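PDB 3F6Z: putative uncharacterized protein from Pseudomonas aeruginosa, which specifically inhibits C-type lysozymes and is a lipoprotein anchored in the bacterial outer membrane. Local coordinates for residues G12-D17 and L36-N41; F31-L36 and A44-S49; S52-S57 and G70-W75. One frame throughout, in Å; residues are numbered along the deposited sequence.

Interaction 1: G12-D17 and L36-N41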
ATOM      1  N   GLY B  12     -19.258   2.765 -12.530  1.00 32.82           N
ATOM      2  CA  GLY B  12     -19.788   1.563 -13.141  1.00 33.85           C
ATOM      3  C   GLY B  12     -21.223   1.226 -12.808  1.00 34.64           C
ATOM      4  O   GLY B  12     -21.819   1.792 -11.893  1.00 34.84           O
ATOM      5  N   ASP B  13     -21.767   0.274 -13.558  1.00 36.44           N
ATOM      6  CA  ASP B  13     -23.143  -0.170 -13.385  1.00 38.35           C
ATOM      7  C   ASP B  13     -23.225  -1.522 -12.685  1.00 37.70           C
ATOM      8  O   ASP B  13     -24.299  -2.116 -12.596  1.00 37.33           O
ATOM      9  CB  ASP B  13     -23.829  -0.250 -14.753  1.00 40.73           C
ATOM     10  CG  ASP B  13     -23.916   1.102 -15.438  1.00 43.84           C
ATOM     11  OD1 ASP B  13     -24.301   1.150 -16.627  1.00 46.80           O
ATOM     12  OD2 ASP B  13     -23.606   2.123 -14.783  1.00 44.95           O
ATOM     13  N   ALA B  14     -22.092  -2.010 -12.188  1.00 37.44           N
ATOM     14  CA  ALA B  14     -22.076  -3.294 -11.501  1.00 36.33           C
ATOM     15  C   ALA B  14     -22.943  -3.223 -10.254  1.00 36.07           C
ATOM     16  O   ALA B  14     -23.148  -2.152  -9.684  1.00 35.65           O
ATOM     17  CB  ALA B  14     -20.651  -3.678 -11.125  1.00 37.35           C
ATOM     18  N   LYS B  15     -23.455  -4.373  -9.839  1.00 36.23           N
ATOM     19  CA  LYS B  15     -24.298  -4.456  -8.658  1.00 37.76           C
ATOM     20  C   LYS B  15     -23.486  -4.138  -7.407  1.00 36.75           C
ATOM     21  O   LYS B  15     -22.354  -4.596  -7.263  1.00 36.67           O
ATOM     22  CB  LYS B  15     -24.889  -5.865  -8.544  1.00 40.08           C
ATOM     23  CG  LYS B  15     -25.770  -6.091  -7.323  1.00 44.49           C
ATOM     24  CD  LYS B  15     -26.961  -5.140  -7.299  1.00 48.18           C
ATOM     25  CE  LYS B  15     -27.794  -5.250  -8.571  1.00 49.65           C
ATOM     26  NZ  LYS B  15     -28.920  -4.275  -8.563  1.00 52.21           N
ATOM     27  N   LEU B  16     -24.066  -3.346  -6.511  1.00 35.59           N
ATOM     28  CA  LEU B  16     -23.400  -2.983  -5.266  1.00 35.03           C
ATOM     29  C   LEU B  16     -23.844  -3.890  -4.128  1.00 35.20           C
ATOM     30  O   LEU B  16     -25.035  -4.146  -3.955  1.00 35.35           O
ATOM     31  CB  LEU B  16     -23.701  -1.528  -4.884  1.00 33.28           C
ATOM     32  CG  LEU B  16     -23.271  -1.155  -3.456  1.00 32.15           C
ATOM     33  CD1 LEU B  16     -21.766  -1.323  -3.323  1.00 31.32           C
ATOM     34  CD2 LEU B  16     -23.680   0.275  -3.126  1.00 31.89           C
ATOM     35  N   ASP B  17     -22.877  -4.371  -3.355  1.00 36.19           N
ATOM     36  CA  ASP B  17     -23.163  -5.231  -2.217  1.00 37.55           C
ATOM     37  C   ASP B  17     -22.605  -4.583  -0.954  1.00 37.24           C
ATOM     38  O   ASP B  17     -21.398  -4.352  -0.839  1.00 36.74           O
ATOM     39  CB  ASP B  17     -22.532  -6.608  -2.412  1.00 40.42           C
ATOM     40  CG  ASP B  17     -22.811  -7.536  -1.252  1.00 42.99           C
ATOM     41  OD1 ASP B  17     -24.004  -7.740  -0.932  1.00 44.70           O
ATOM     42  OD2 ASP B  17     -21.843  -8.058  -0.659  1.00 45.36           O
ATOM     43  N   LEU B  36     -18.027  -2.490   1.112  1.00 20.24           N
ATOM     44  CA  LEU B  36     -18.707  -2.130  -0.123  1.00 20.86           C
ATOM     45  C   LEU B  36     -17.980  -2.765  -1.296  1.00 20.85           C
ATOM     46  O   LEU B  36     -16.806  -2.482  -1.538  1.00 19.54           O
ATOM     47  CB  LEU B  36     -18.758  -0.608  -0.309  1.00 21.05           C
ATOM     48  CG  LEU B  36     -19.533   0.193   0.744  1.00 24.27           C
ATOM     49  CD1 LEU B  36     -18.571   0.665   1.834  1.00 25.13           C
ATOM     50  CD2 LEU B  36     -20.205   1.394   0.088  1.00 24.77           C
ATOM     51  N   ASN B  37     -18.689  -3.635  -2.009  1.00 19.68           N
ATOM     52  CA  ASN B  37     -18.142  -4.328  -3.163  1.00 19.80           C
ATOM     53  C   ASN B  37     -18.980  -4.019  -4.399  1.00 19.41           C
ATOM     54  O   ASN B  37     -20.169  -4.348  -4.461  1.00 19.74           O
ATOM     55  CB  ASN B  37     -18.129  -5.838  -2.916  1.00 19.13           C
ATOM     56  CG  ASN B  37     -17.393  -6.213  -1.644  1.00 20.03           C
ATOM     57  OD1 ASN B  37     -17.931  -6.924  -0.791  1.00 22.84           O
ATOM     58  ND2 ASN B  37     -16.159  -5.740  -1.509  1.00 16.93           N
ATOM     59  N   LYS B  38     -18.351  -3.386  -5.381  1.00 18.85           N
ATOM     60  CA  LYS B  38     -19.024  -3.025  -6.618  1.00 18.08           C
ATOM     61  C   LYS B  38     -18.055  -3.119  -7.789  1.00 16.10           C
ATOM     62  O   LYS B  38     -17.218  -2.244  -7.983  1.00 17.27           O
ATOM     63  CB  LYS B  38     -19.580  -1.602  -6.498  1.00 19.93           C
ATOM     64  CG  LYS B  38     -20.273  -1.077  -7.742  1.00 21.40           C
ATOM     65  CD  LYS B  38     -20.774   0.346  -7.512  1.00 22.68           C
ATOM     66  CE  LYS B  38     -21.300   0.979  -8.800  1.00 24.53           C
ATOM     67  NZ  LYS B  38     -22.511   0.285  -9.331  1.00 24.36           N
ATOM     68  N   GLY B  39     -18.165  -4.184  -8.570  1.00 16.34           N
ATOM     69  CA  GLY B  39     -17.278  -4.346  -9.712  1.00 18.66           C
ATOM     70  C   GLY B  39     -15.814  -4.410  -9.313  1.00 17.85           C
ATOM     71  O   GLY B  39     -15.442  -5.176  -8.427  1.00 17.28           O
ATOM     72  N   ASP B  40     -14.982  -3.596  -9.952  1.00 18.57           N
ATOM     73  CA  ASP B  40     -13.551  -3.584  -9.649  1.00 20.00           C
ATOM     74  C   ASP B  40     -13.236  -2.927  -8.321  1.00 19.30           C
ATOM     75  O   ASP B  40     -12.125  -3.050  -7.812  1.00 19.46           O
ATOM     76  CB  ASP B  40     -12.758  -2.848 -10.731  1.00 21.75           C
ATOM     77  CG  ASP B  40     -12.846  -3.515 -12.085  1.00 23.41           C
ATOM     78  OD1 ASP B  40     -13.052  -4.747 -12.131  1.00 26.05           O
ATOM     79  OD2 ASP B  40     -12.687  -2.802 -13.103  1.00 24.33           O
ATOM     80  N   ASN B  41     -14.205  -2.218  -7.764  1.00 18.82           N
ATOM     81  CA  ASN B  41     -13.987  -1.539  -6.500  1.00 18.41           C
ATOM     82  C   ASN B  41     -14.491  -2.324  -5.311  1.00 18.47           C
ATOM     83  O   ASN B  41     -15.564  -2.930  -5.347  1.00 19.91           O
ATOM     84  CB  ASN B  41     -14.643  -0.155  -6.508  1.00 16.92           C
ATOM     85  CG  ASN B  41     -14.004   0.782  -7.513  1.00 18.59           C
ATOM     86  OD1 ASN B  41     -14.601   1.112  -8.539  1.00 19.74           O
ATOM     87  ND2 ASN B  41     -12.778   1.208  -7.229  1.00 16.54           N
TER
HETATM   88  O   HOH W   1     -20.341  -6.148  -7.864  1.00 20.70           O
HETATM   89  O   HOH W   2     -19.813  -9.233  -1.298  1.00 49.15           O

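Interaction 2: F31-L36 and A44-S49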
ATOM      1  N   PHE B  31     -15.757  -2.307  17.368  1.00 33.33           N
ATOM      2  CA  PHE B  31     -16.298  -1.389  16.376  1.00 29.64           C
ATOM      3  C   PHE B  31     -17.003  -2.137  15.268  1.00 26.44           C
ATOM      4  O   PHE B  31     -17.063  -3.358  15.271  1.00 25.53           O
ATOM      5  CB  PHE B  31     -15.177  -0.547  15.776  1.00 29.11           C
ATOM      6  CG  PHE B  31     -13.980  -1.348  15.361  1.00 28.42           C
ATOM      7  CD1 PHE B  31     -12.976  -1.641  16.278  1.00 29.04           C
ATOM      8  CD2 PHE B  31     -13.867  -1.839  14.064  1.00 27.93           C
ATOM      9  CE1 PHE B  31     -11.867  -2.419  15.907  1.00 28.64           C
ATOM     10  CE2 PHE B  31     -12.767  -2.616  13.688  1.00 28.09           C
ATOM     11  CZ  PHE B  31     -11.765  -2.904  14.615  1.00 27.51           C
ATOM     12  N   THR B  32     -17.529  -1.381  14.315  1.00 26.64           N
ATOM     13  CA  THR B  32     -18.249  -1.937  13.181  1.00 25.55           C
ATOM     14  C   THR B  32     -17.655  -1.408  11.889  1.00 24.55           C
ATOM     15  O   THR B  32     -17.352  -0.225  11.775  1.00 22.51           O
ATOM     16  CB  THR B  32     -19.739  -1.546  13.223  1.00 26.76           C
ATOM     17  OG1 THR B  32     -20.318  -2.016  14.447  1.00 27.42           O
ATOM     18  CG2 THR B  32     -20.485  -2.153  12.037  1.00 26.05           C
ATOM     19  N   VAL B  33     -17.507  -2.298  10.913  1.00 24.27           N
ATOM     20  CA  VAL B  33     -16.942  -1.943   9.621  1.00 22.65           C
ATOM     21  C   VAL B  33     -17.984  -2.082   8.521  1.00 23.22           C
ATOM     22  O   VAL B  33     -18.844  -2.961   8.574  1.00 24.08           O
ATOM     23  CB  VAL B  33     -15.741  -2.863   9.278  1.00 23.48           C
ATOM     24  CG1 VAL B  33     -15.297  -2.647   7.828  1.00 22.73           C
ATOM     25  CG2 VAL B  33     -14.585  -2.592  10.232  1.00 22.37           C
ATOM     26  N   GLN B  34     -17.918  -1.211   7.523  1.00 21.52           N
ATOM     27  CA  GLN B  34     -18.852  -1.319   6.418  1.00 22.61           C
ATOM     28  C   GLN B  34     -18.077  -1.737   5.179  1.00 21.79           C
ATOM     29  O   GLN B  34     -17.105  -1.088   4.790  1.00 22.02           O
ATOM     30  CB  GLN B  34     -19.579   0.004   6.149  1.00 24.11           C
ATOM     31  CG  GLN B  34     -20.658  -0.149   5.085  1.00 30.53           C
ATOM     32  CD  GLN B  34     -21.444   1.118   4.828  1.00 34.29           C
ATOM     33  OE1 GLN B  34     -20.913   2.106   4.321  1.00 35.72           O
ATOM     34  NE2 GLN B  34     -22.725   1.094   5.176  1.00 37.39           N
ATOM     35  N   TYR B  35     -18.502  -2.833   4.569  1.00 20.29           N
ATOM     36  CA  TYR B  35     -17.848  -3.323   3.371  1.00 19.85           C
ATOM     37  C   TYR B  35     -18.687  -2.971   2.160  1.00 20.79           C
ATOM     38  O   TYR B  35     -19.911  -3.113   2.182  1.00 22.86           O
ATOM     39  CB  TYR B  35     -17.643  -4.840   3.464  1.00 18.16           C
ATOM     40  CG  TYR B  35     -16.640  -5.226   4.523  1.00 16.42           C
ATOM     41  CD1 TYR B  35     -15.283  -4.964   4.345  1.00 16.40           C
ATOM     42  CD2 TYR B  35     -17.048  -5.807   5.724  1.00 16.34           C
ATOM     43  CE1 TYR B  35     -14.354  -5.264   5.333  1.00 16.74           C
ATOM     44  CE2 TYR B  35     -16.124  -6.113   6.727  1.00 16.83           C
ATOM     45  CZ  TYR B  35     -14.781  -5.837   6.520  1.00 16.89           C
ATOM     46  OH  TYR B  35     -13.862  -6.115   7.494  1.00 19.61           O
ATOM     47  N   LEU B  36     -18.027  -2.490   1.112  1.00 20.24           N
ATOM     48  CA  LEU B  36     -18.707  -2.130  -0.123  1.00 20.86           C
ATOM     49  C   LEU B  36     -17.980  -2.765  -1.296  1.00 20.85           C
ATOM     50  O   LEU B  36     -16.806  -2.482  -1.538  1.00 19.54           O
ATOM     51  CB  LEU B  36     -18.758  -0.608  -0.309  1.00 21.05           C
ATOM     52  CG  LEU B  36     -19.533   0.193   0.744  1.00 24.27           C
ATOM     53  CD1 LEU B  36     -18.571   0.665   1.834  1.00 25.13           C
ATOM     54  CD2 LEU B  36     -20.205   1.394   0.088  1.00 24.77           C
ATOM     55  N   ALA B  44     -13.659  -0.679   2.446  1.00 17.10           N
ATOM     56  CA  ALA B  44     -13.925  -1.005   3.832  1.00 15.77           C
ATOM     57  C   ALA B  44     -13.790   0.290   4.613  1.00 16.88           C
ATOM     58  O   ALA B  44     -12.721   0.911   4.623  1.00 18.55           O
ATOM     59  CB  ALA B  44     -12.920  -2.033   4.338  1.00 16.60           C
ATOM     60  N   VAL B  45     -14.880   0.703   5.251  1.00 15.49           N
ATOM     61  CA  VAL B  45     -14.890   1.924   6.044  1.00 14.74           C
ATOM     62  C   VAL B  45     -14.598   1.476   7.468  1.00 15.65           C
ATOM     63  O   VAL B  45     -15.406   0.799   8.107  1.00 15.03           O
ATOM     64  CB  VAL B  45     -16.270   2.642   5.951  1.00 15.91           C
ATOM     65  CG1 VAL B  45     -16.223   3.975   6.678  1.00 11.83           C
ATOM     66  CG2 VAL B  45     -16.638   2.865   4.483  1.00 12.59           C
ATOM     67  N   VAL B  46     -13.430   1.856   7.966  1.00 15.17           N
ATOM     68  CA  VAL B  46     -13.024   1.417   9.282  1.00 16.38           C
ATOM     69  C   VAL B  46     -12.685   2.497  10.276  1.00 19.40           C
ATOM     70  O   VAL B  46     -11.947   3.429   9.969  1.00 17.50           O
ATOM     71  CB  VAL B  46     -11.771   0.512   9.198  1.00 16.46           C
ATOM     72  CG1 VAL B  46     -11.427  -0.010  10.574  1.00 16.86           C
ATOM     73  CG2 VAL B  46     -11.993  -0.620   8.200  1.00 16.84           C
ATOM     74  N   PRO B  47     -13.245   2.398  11.487  1.00 23.77           N
ATOM     75  CA  PRO B  47     -12.924   3.408  12.498  1.00 25.88           C
ATOM     76  C   PRO B  47     -11.641   2.902  13.170  1.00 27.48           C
ATOM     77  O   PRO B  47     -11.678   2.042  14.058  1.00 28.87           O
ATOM     78  CB  PRO B  47     -14.139   3.381  13.425  1.00 25.25           C
ATOM     79  CG  PRO B  47     -14.596   1.942  13.336  1.00 26.87           C
ATOM     80  CD  PRO B  47     -14.468   1.654  11.848  1.00 25.21           C
ATOM     81  N   VAL B  48     -10.503   3.416  12.712  1.00 27.17           N
ATOM     82  CA  VAL B  48      -9.212   3.013  13.253  1.00 28.46           C
ATOM     83  C   VAL B  48      -9.062   3.490  14.692  1.00 30.07           C
ATOM     84  O   VAL B  48      -8.129   3.096  15.393  1.00 30.24           O
ATOM     85  CB  VAL B  48      -8.050   3.567  12.391  1.00 26.99           C
ATOM     86  CG1 VAL B  48      -8.147   3.002  10.973  1.00 25.19           C
ATOM     87  CG2 VAL B  48      -8.101   5.078  12.359  1.00 24.88           C
ATOM     88  N   SER B  49      -9.989   4.344  15.119  1.00 30.91           N
ATOM     89  CA  SER B  49      -9.998   4.871  16.479  1.00 32.13           C
ATOM     90  C   SER B  49     -11.353   5.513  16.758  1.00 33.81           C
ATOM     91  O   SER B  49     -12.227   5.551  15.888  1.00 32.01           O
ATOM     92  CB  SER B  49      -8.868   5.894  16.689  1.00 30.41           C
ATOM     93  OG  SER B  49      -9.068   7.068  15.931  1.00 29.70           O
TER
HETATM   94  O   HOH W   3     -18.153   1.780   9.912  1.00 33.18           O

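Interaction 3: S52-S57 and G70-W75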
ATOM      1  N   SER B  52     -11.426   8.728  14.452  1.00 23.36           N
ATOM      2  CA  SER B  52     -10.917   8.651  13.092  1.00 22.07           C
ATOM      3  C   SER B  52     -11.406   7.398  12.378  1.00 20.86           C
ATOM      4  O   SER B  52     -11.084   6.280  12.770  1.00 19.56           O
ATOM      5  CB  SER B  52      -9.390   8.690  13.096  1.00 22.92           C
ATOM      6  OG  SER B  52      -8.899   8.807  11.773  1.00 24.75           O
ATOM      7  N   THR B  53     -12.208   7.606  11.339  1.00 21.53           N
ATOM      8  CA  THR B  53     -12.763   6.522  10.535  1.00 20.21           C
ATOM      9  C   THR B  53     -12.287   6.733   9.108  1.00 20.19           C
ATOM     10  O   THR B  53     -12.538   7.783   8.510  1.00 20.08           O
ATOM     11  CB  THR B  53     -14.295   6.538  10.573  1.00 17.97           C
ATOM     12  OG1 THR B  53     -14.730   6.262  11.903  1.00 18.81           O
ATOM     13  CG2 THR B  53     -14.867   5.506   9.630  1.00 17.65           C
ATOM     14  N   LEU B  54     -11.611   5.724   8.568  1.00 19.28           N
ATOM     15  CA  LEU B  54     -11.039   5.802   7.233  1.00 17.33           C
ATOM     16  C   LEU B  54     -11.694   4.940   6.175  1.00 16.70           C
ATOM     17  O   LEU B  54     -12.159   3.845   6.457  1.00 18.09           O
ATOM     18  CB  LEU B  54      -9.558   5.432   7.291  1.00 16.27           C
ATOM     19  CG  LEU B  54      -8.673   6.236   8.248  1.00 20.13           C
ATOM     20  CD1 LEU B  54      -7.237   5.738   8.126  1.00 20.73           C
ATOM     21  CD2 LEU B  54      -8.753   7.717   7.929  1.00 17.95           C
ATOM     22  N   VAL B  55     -11.715   5.449   4.950  1.00 16.78           N
ATOM     23  CA  VAL B  55     -12.255   4.709   3.820  1.00 16.65           C
ATOM     24  C   VAL B  55     -11.062   3.962   3.224  1.00 15.38           C
ATOM     25  O   VAL B  55     -10.207   4.571   2.580  1.00 16.34           O
ATOM     26  CB  VAL B  55     -12.830   5.653   2.730  1.00 18.26           C
ATOM     27  CG1 VAL B  55     -13.284   4.821   1.513  1.00 17.49           C
ATOM     28  CG2 VAL B  55     -14.009   6.466   3.290  1.00 14.64           C
ATOM     29  N   PHE B  56     -10.993   2.655   3.457  1.00 15.92           N
ATOM     30  CA  PHE B  56      -9.900   1.838   2.930  1.00 14.24           C
ATOM     31  C   PHE B  56     -10.249   1.298   1.550  1.00 15.27           C
ATOM     32  O   PHE B  56     -11.401   0.965   1.280  1.00 15.44           O
ATOM     33  CB  PHE B  56      -9.621   0.635   3.833  1.00 14.42           C
ATOM     34  CG  PHE B  56      -9.015   0.979   5.161  1.00 13.08           C
ATOM     35  CD1 PHE B  56      -9.727   1.727   6.099  1.00 10.82           C
ATOM     36  CD2 PHE B  56      -7.743   0.503   5.497  1.00 12.65           C
ATOM     37  CE1 PHE B  56      -9.189   1.995   7.353  1.00 11.02           C
ATOM     38  CE2 PHE B  56      -7.188   0.763   6.751  1.00 11.93           C
ATOM     39  CZ  PHE B  56      -7.912   1.512   7.686  1.00 11.16           C
ATOM     40  N   SER B  57      -9.249   1.199   0.681  1.00 14.38           N
ATOM     41  CA  SER B  57      -9.472   0.661  -0.653  1.00 14.68           C
ATOM     42  C   SER B  57      -8.748  -0.683  -0.772  1.00 14.55           C
ATOM     43  O   SER B  57      -7.613  -0.840  -0.330  1.00 14.66           O
ATOM     44  CB  SER B  57      -8.964   1.633  -1.719  1.00 15.76           C
ATOM     45  OG  SER B  57      -9.177   1.100  -3.011  1.00 19.83           O
ATOM     46  N   GLY B  70      -4.374   5.711   4.697  1.00 14.13           N
ATOM     47  CA  GLY B  70      -3.491   6.398   5.625  1.00 16.12           C
ATOM     48  C   GLY B  70      -2.259   5.570   5.910  1.00 16.64           C
ATOM     49  O   GLY B  70      -1.625   5.056   4.984  1.00 17.12           O
ATOM     50  N   GLN B  71      -1.913   5.425   7.182  1.00 16.91           N
ATOM     51  CA  GLN B  71      -0.754   4.614   7.548  1.00 21.85           C
ATOM     52  C   GLN B  71      -1.188   3.220   7.991  1.00 20.14           C
ATOM     53  O   GLN B  71      -0.399   2.452   8.531  1.00 22.57           O
ATOM     54  CB  GLN B  71       0.055   5.293   8.661  1.00 25.22           C
ATOM     55  CG  GLN B  71      -0.641   6.469   9.345  1.00 31.79           C
ATOM     56  CD  GLN B  71      -1.369   6.064  10.607  1.00 34.15           C
ATOM     57  OE1 GLN B  71      -1.880   6.909  11.351  1.00 33.09           O
ATOM     58  NE2 GLN B  71      -1.412   4.761  10.862  1.00 34.92           N
ATOM     59  N   TYR B  72      -2.447   2.897   7.732  1.00 20.62           N
ATOM     60  CA  TYR B  72      -3.016   1.612   8.126  1.00 19.32           C
ATOM     61  C   TYR B  72      -3.258   0.617   7.000  1.00 18.49           C
ATOM     62  O   TYR B  72      -3.403   0.979   5.827  1.00 16.66           O
ATOM     63  CB  TYR B  72      -4.360   1.830   8.827  1.00 19.42           C
ATOM     64  CG  TYR B  72      -4.297   2.590  10.129  1.00 22.53           C
ATOM     65  CD1 TYR B  72      -3.919   1.954  11.315  1.00 22.59           C
ATOM     66  CD2 TYR B  72      -4.645   3.940  10.184  1.00 22.07           C
ATOM     67  CE1 TYR B  72      -3.892   2.644  12.528  1.00 23.84           C
ATOM     68  CE2 TYR B  72      -4.621   4.645  11.386  1.00 25.38           C
ATOM     69  CZ  TYR B  72      -4.243   3.993  12.555  1.00 26.33           C
ATOM     70  OH  TYR B  72      -4.207   4.698  13.735  1.00 26.38           O
ATOM     71  N   ILE B  73      -3.315  -0.650   7.398  1.00 17.38           N
ATOM     72  CA  ILE B  73      -3.618  -1.752   6.503  1.00 15.92           C
ATOM     73  C   ILE B  73      -4.642  -2.582   7.283  1.00 16.17           C
ATOM     74  O   ILE B  73      -4.420  -2.933   8.442  1.00 16.66           O
ATOM     75  CB  ILE B  73      -2.382  -2.639   6.194  1.00 17.25           C
ATOM     76  CG1 ILE B  73      -1.358  -1.870   5.345  1.00 17.54           C
ATOM     77  CG2 ILE B  73      -2.825  -3.898   5.456  1.00 16.38           C
ATOM     78  CD1 ILE B  73      -1.840  -1.513   3.937  1.00 15.47           C
ATOM     79  N   TRP B  74      -5.782  -2.843   6.661  1.00 15.62           N
ATOM     80  CA  TRP B  74      -6.832  -3.651   7.267  1.00 15.29           C
ATOM     81  C   TRP B  74      -6.892  -4.891   6.379  1.00 14.95           C
ATOM     82  O   TRP B  74      -7.326  -4.827   5.227  1.00 15.45           O
ATOM     83  CB  TRP B  74      -8.160  -2.892   7.249  1.00 15.04           C
ATOM     84  CG  TRP B  74      -9.334  -3.679   7.780  1.00 16.48           C
ATOM     85  CD1 TRP B  74     -10.406  -4.137   7.066  1.00 14.96           C
ATOM     86  CD2 TRP B  74      -9.572  -4.057   9.142  1.00 14.32           C
ATOM     87  NE1 TRP B  74     -11.297  -4.770   7.897  1.00 14.58           N
ATOM     88  CE2 TRP B  74     -10.811  -4.736   9.178  1.00 16.63           C
ATOM     89  CE3 TRP B  74      -8.860  -3.885  10.335  1.00 14.26           C
ATOM     90  CZ2 TRP B  74     -11.356  -5.244  10.366  1.00 14.77           C
ATOM     91  CZ3 TRP B  74      -9.405  -4.390  11.518  1.00 15.82           C
ATOM     92  CH2 TRP B  74     -10.640  -5.063  11.519  1.00 15.19           C
ATOM     93  N   TRP B  75      -6.434  -6.014   6.915  1.00 15.52           N
ATOM     94  CA  TRP B  75      -6.376  -7.264   6.158  1.00 14.69           C
ATOM     95  C   TRP B  75      -7.271  -8.335   6.782  1.00 15.47           C
ATOM     96  O   TRP B  75      -7.022  -8.798   7.891  1.00 14.18           O
ATOM     97  CB  TRP B  75      -4.928  -7.745   6.135  1.00 14.81           C
ATOM     98  CG  TRP B  75      -4.536  -8.582   4.963  1.00 14.92           C
ATOM     99  CD1 TRP B  75      -5.351  -9.371   4.191  1.00 12.87           C
ATOM    100  CD2 TRP B  75      -3.203  -8.789   4.482  1.00 13.50           C
ATOM    101  NE1 TRP B  75      -4.601 -10.054   3.264  1.00 13.87           N
ATOM    102  CE2 TRP B  75      -3.280  -9.718   3.422  1.00 13.68           C
ATOM    103  CE3 TRP B  75      -1.947  -8.280   4.850  1.00 14.99           C
ATOM    104  CZ2 TRP B  75      -2.146 -10.154   2.722  1.00 14.10           C
ATOM    105  CZ3 TRP B  75      -0.819  -8.712   4.155  1.00 13.91           C
ATOM    106  CH2 TRP B  75      -0.930  -9.642   3.101  1.00 13.74           C
TER

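Interaction 1: G12-D17 and L36-N41
The long side chain of Lys38 runs over the backbone of the loop Gly12-Ala14, its CE 3.2 Å from Gly12 O. This is the far end of the beta hairpin formed by strands 16-25 and 30-38, the first two of an eight-stranded antiparallel barrel, where the loop entering the first strand wraps round the end of the second. Lys38 leaves its strand fully extended through the first three torsions and bends only at the last (chi4 65°), which turns NZ in among the loop carbonyls. There it donates to Gly12 O, 3.1 Å away, from well above that carbonyl plane, and to Ala14 O, lying in the carbonyl plane; the second bond is modelled very short, so its length is doubtful. Asp6 of the second subunit adds a salt bridge to the same ammonium group. Nearer the strand, Leu16 crosses Lys38 at about a right angle, Leu16 CD1 resting 3.9 Å from Lys38 CB.

Asp17 and Asn37 form an antiparallel hydrogen-bonded pair, Asp17 N reaching Asn37 O at 2.9 Å and Asn37 N reaching Asp17 O at 3.0 Å, and their side chains project from the face opposite that of Leu16 and Lys38. They run side by side, carboxylate and amide nearly coplanar; Asp17 OD2 and Asn37 OD1, both acceptors, are bridged by a water. From Lys38 to Asn41 the chain reverses in a type II' turn. Gly39, at its second position with positive phi, leaves room for Ala14 CB, 3.6 Å from Gly39 N. That N-H points to another water, which donates to Lys15 O.

Interaction 2: F31-L36 and A44-S49
A chi1 of 47° swings the Phe31 ring alongside Pro47, Phe31 CG and CD2 each 3.9 Å from Pro47 CG, with Pro47 O over one ring face, toward the rim; the backbone itself sets the closer approach of Phe31 CB to Pro47 CG, 3.5 Å. Val33, with CG1 anti to the backbone N (chi1 171°), brings both methyls against Val46 CG2, the nearer being Val33 CG2 at 3.8 Å; its CG1 also lies over one face of the Tyr35 ring. Ala44 CB touches the same ring, 3.7 Å from Tyr35 CE1. On the opposite face of the sheet Leu36 CD1 meets Val45 CG2.

Gln34 and Val45 make the antiparallel hydrogen-bonded pair, Val45 N to Gln34 O at 2.9 Å and Gln34 N to Val45 O at 3.3 Å. Pro47 has no N-H to continue the pattern: its CD faces Thr32 O at 3.4 Å, and a water donates to that oxygen instead.

This hairpin forms part of the barrel wall. Strand 16-25 flanks 30-38, with Tyr23 bonded to the Tyr35 hydroxyl, and strand 52-59 flanks 41-49, while Trp74 of strand 72-77 reaches Val46 and Tyr35 from across the interior.

Interaction 3: S52-S57 and G70-W75
The Phe56 ring meets the beta carbons of Tyr72 and Trp74: Phe56 CE2 lies 3.7 Å from Tyr72 CB, which sits at the ring edge near its plane, and 3.8 Å from Trp74 CB. The backbone N of Ile73, between those two residues, also lies near the plane of the ring. Two residues back, Leu54 crosses Tyr72 at about a right angle and sets its CD1 3.8 Å from Tyr72 CD2. Leu54 and Phe56 both point their CB toward 70-75 and place CG beside the backbone N; for Phe56 (chi1 -70°) this carries the ring out to the two beta carbons. Gly70 only skirts the Leu54 CD1 methyl.

The contact is packing of mainly apolar groups inside the closed antiparallel barrel. Strands 52-57 and 72-75 run 8.3 Å apart at closest approach and 63° from parallel, separated in the sheet by strand 65-69, from which Tyr67 and Ala69 also pack on Phe56.

Further out, Gln71 NE2 stands 3.2 Å above the centre of one face of the Tyr72 ring. The Trp74 indole leads away from Phe56; its NE1 is hydrogen-bonded to the hydroxyl of Tyr35, and Tyr23 meets it edge-to-face. Trp75 extends the strand, its NE1 bonded to the carbonyl O of Ser63, a residue thought to act directly in blocking the lysozyme active site.

Overall arrangement
All three contacts belong to one barrel. Interactions 1 and 2 share Leu36 and strand 30-38, which pairs with 16-25 in the first and 41-49 in the second; their centres are 18 Å apart. Interactions 2 and 3, with centres only 8 Å apart, touch directly: Val46 O and Leu54 N are 2.7 Å apart, as are Ala44 O and Phe56 N, both probable hydrogen bonds, and Val46 CB packs 3.5 Å from Phe56 CE1. The side chains of Tyr35 and Trp74 each lie about 10 Å from that of Lys77, a likely inhibitory residue, and that of Ile73 about 11 Å from that of Ser63. Interaction 1 is remote from these sites, though all three contacts reach the second subunit.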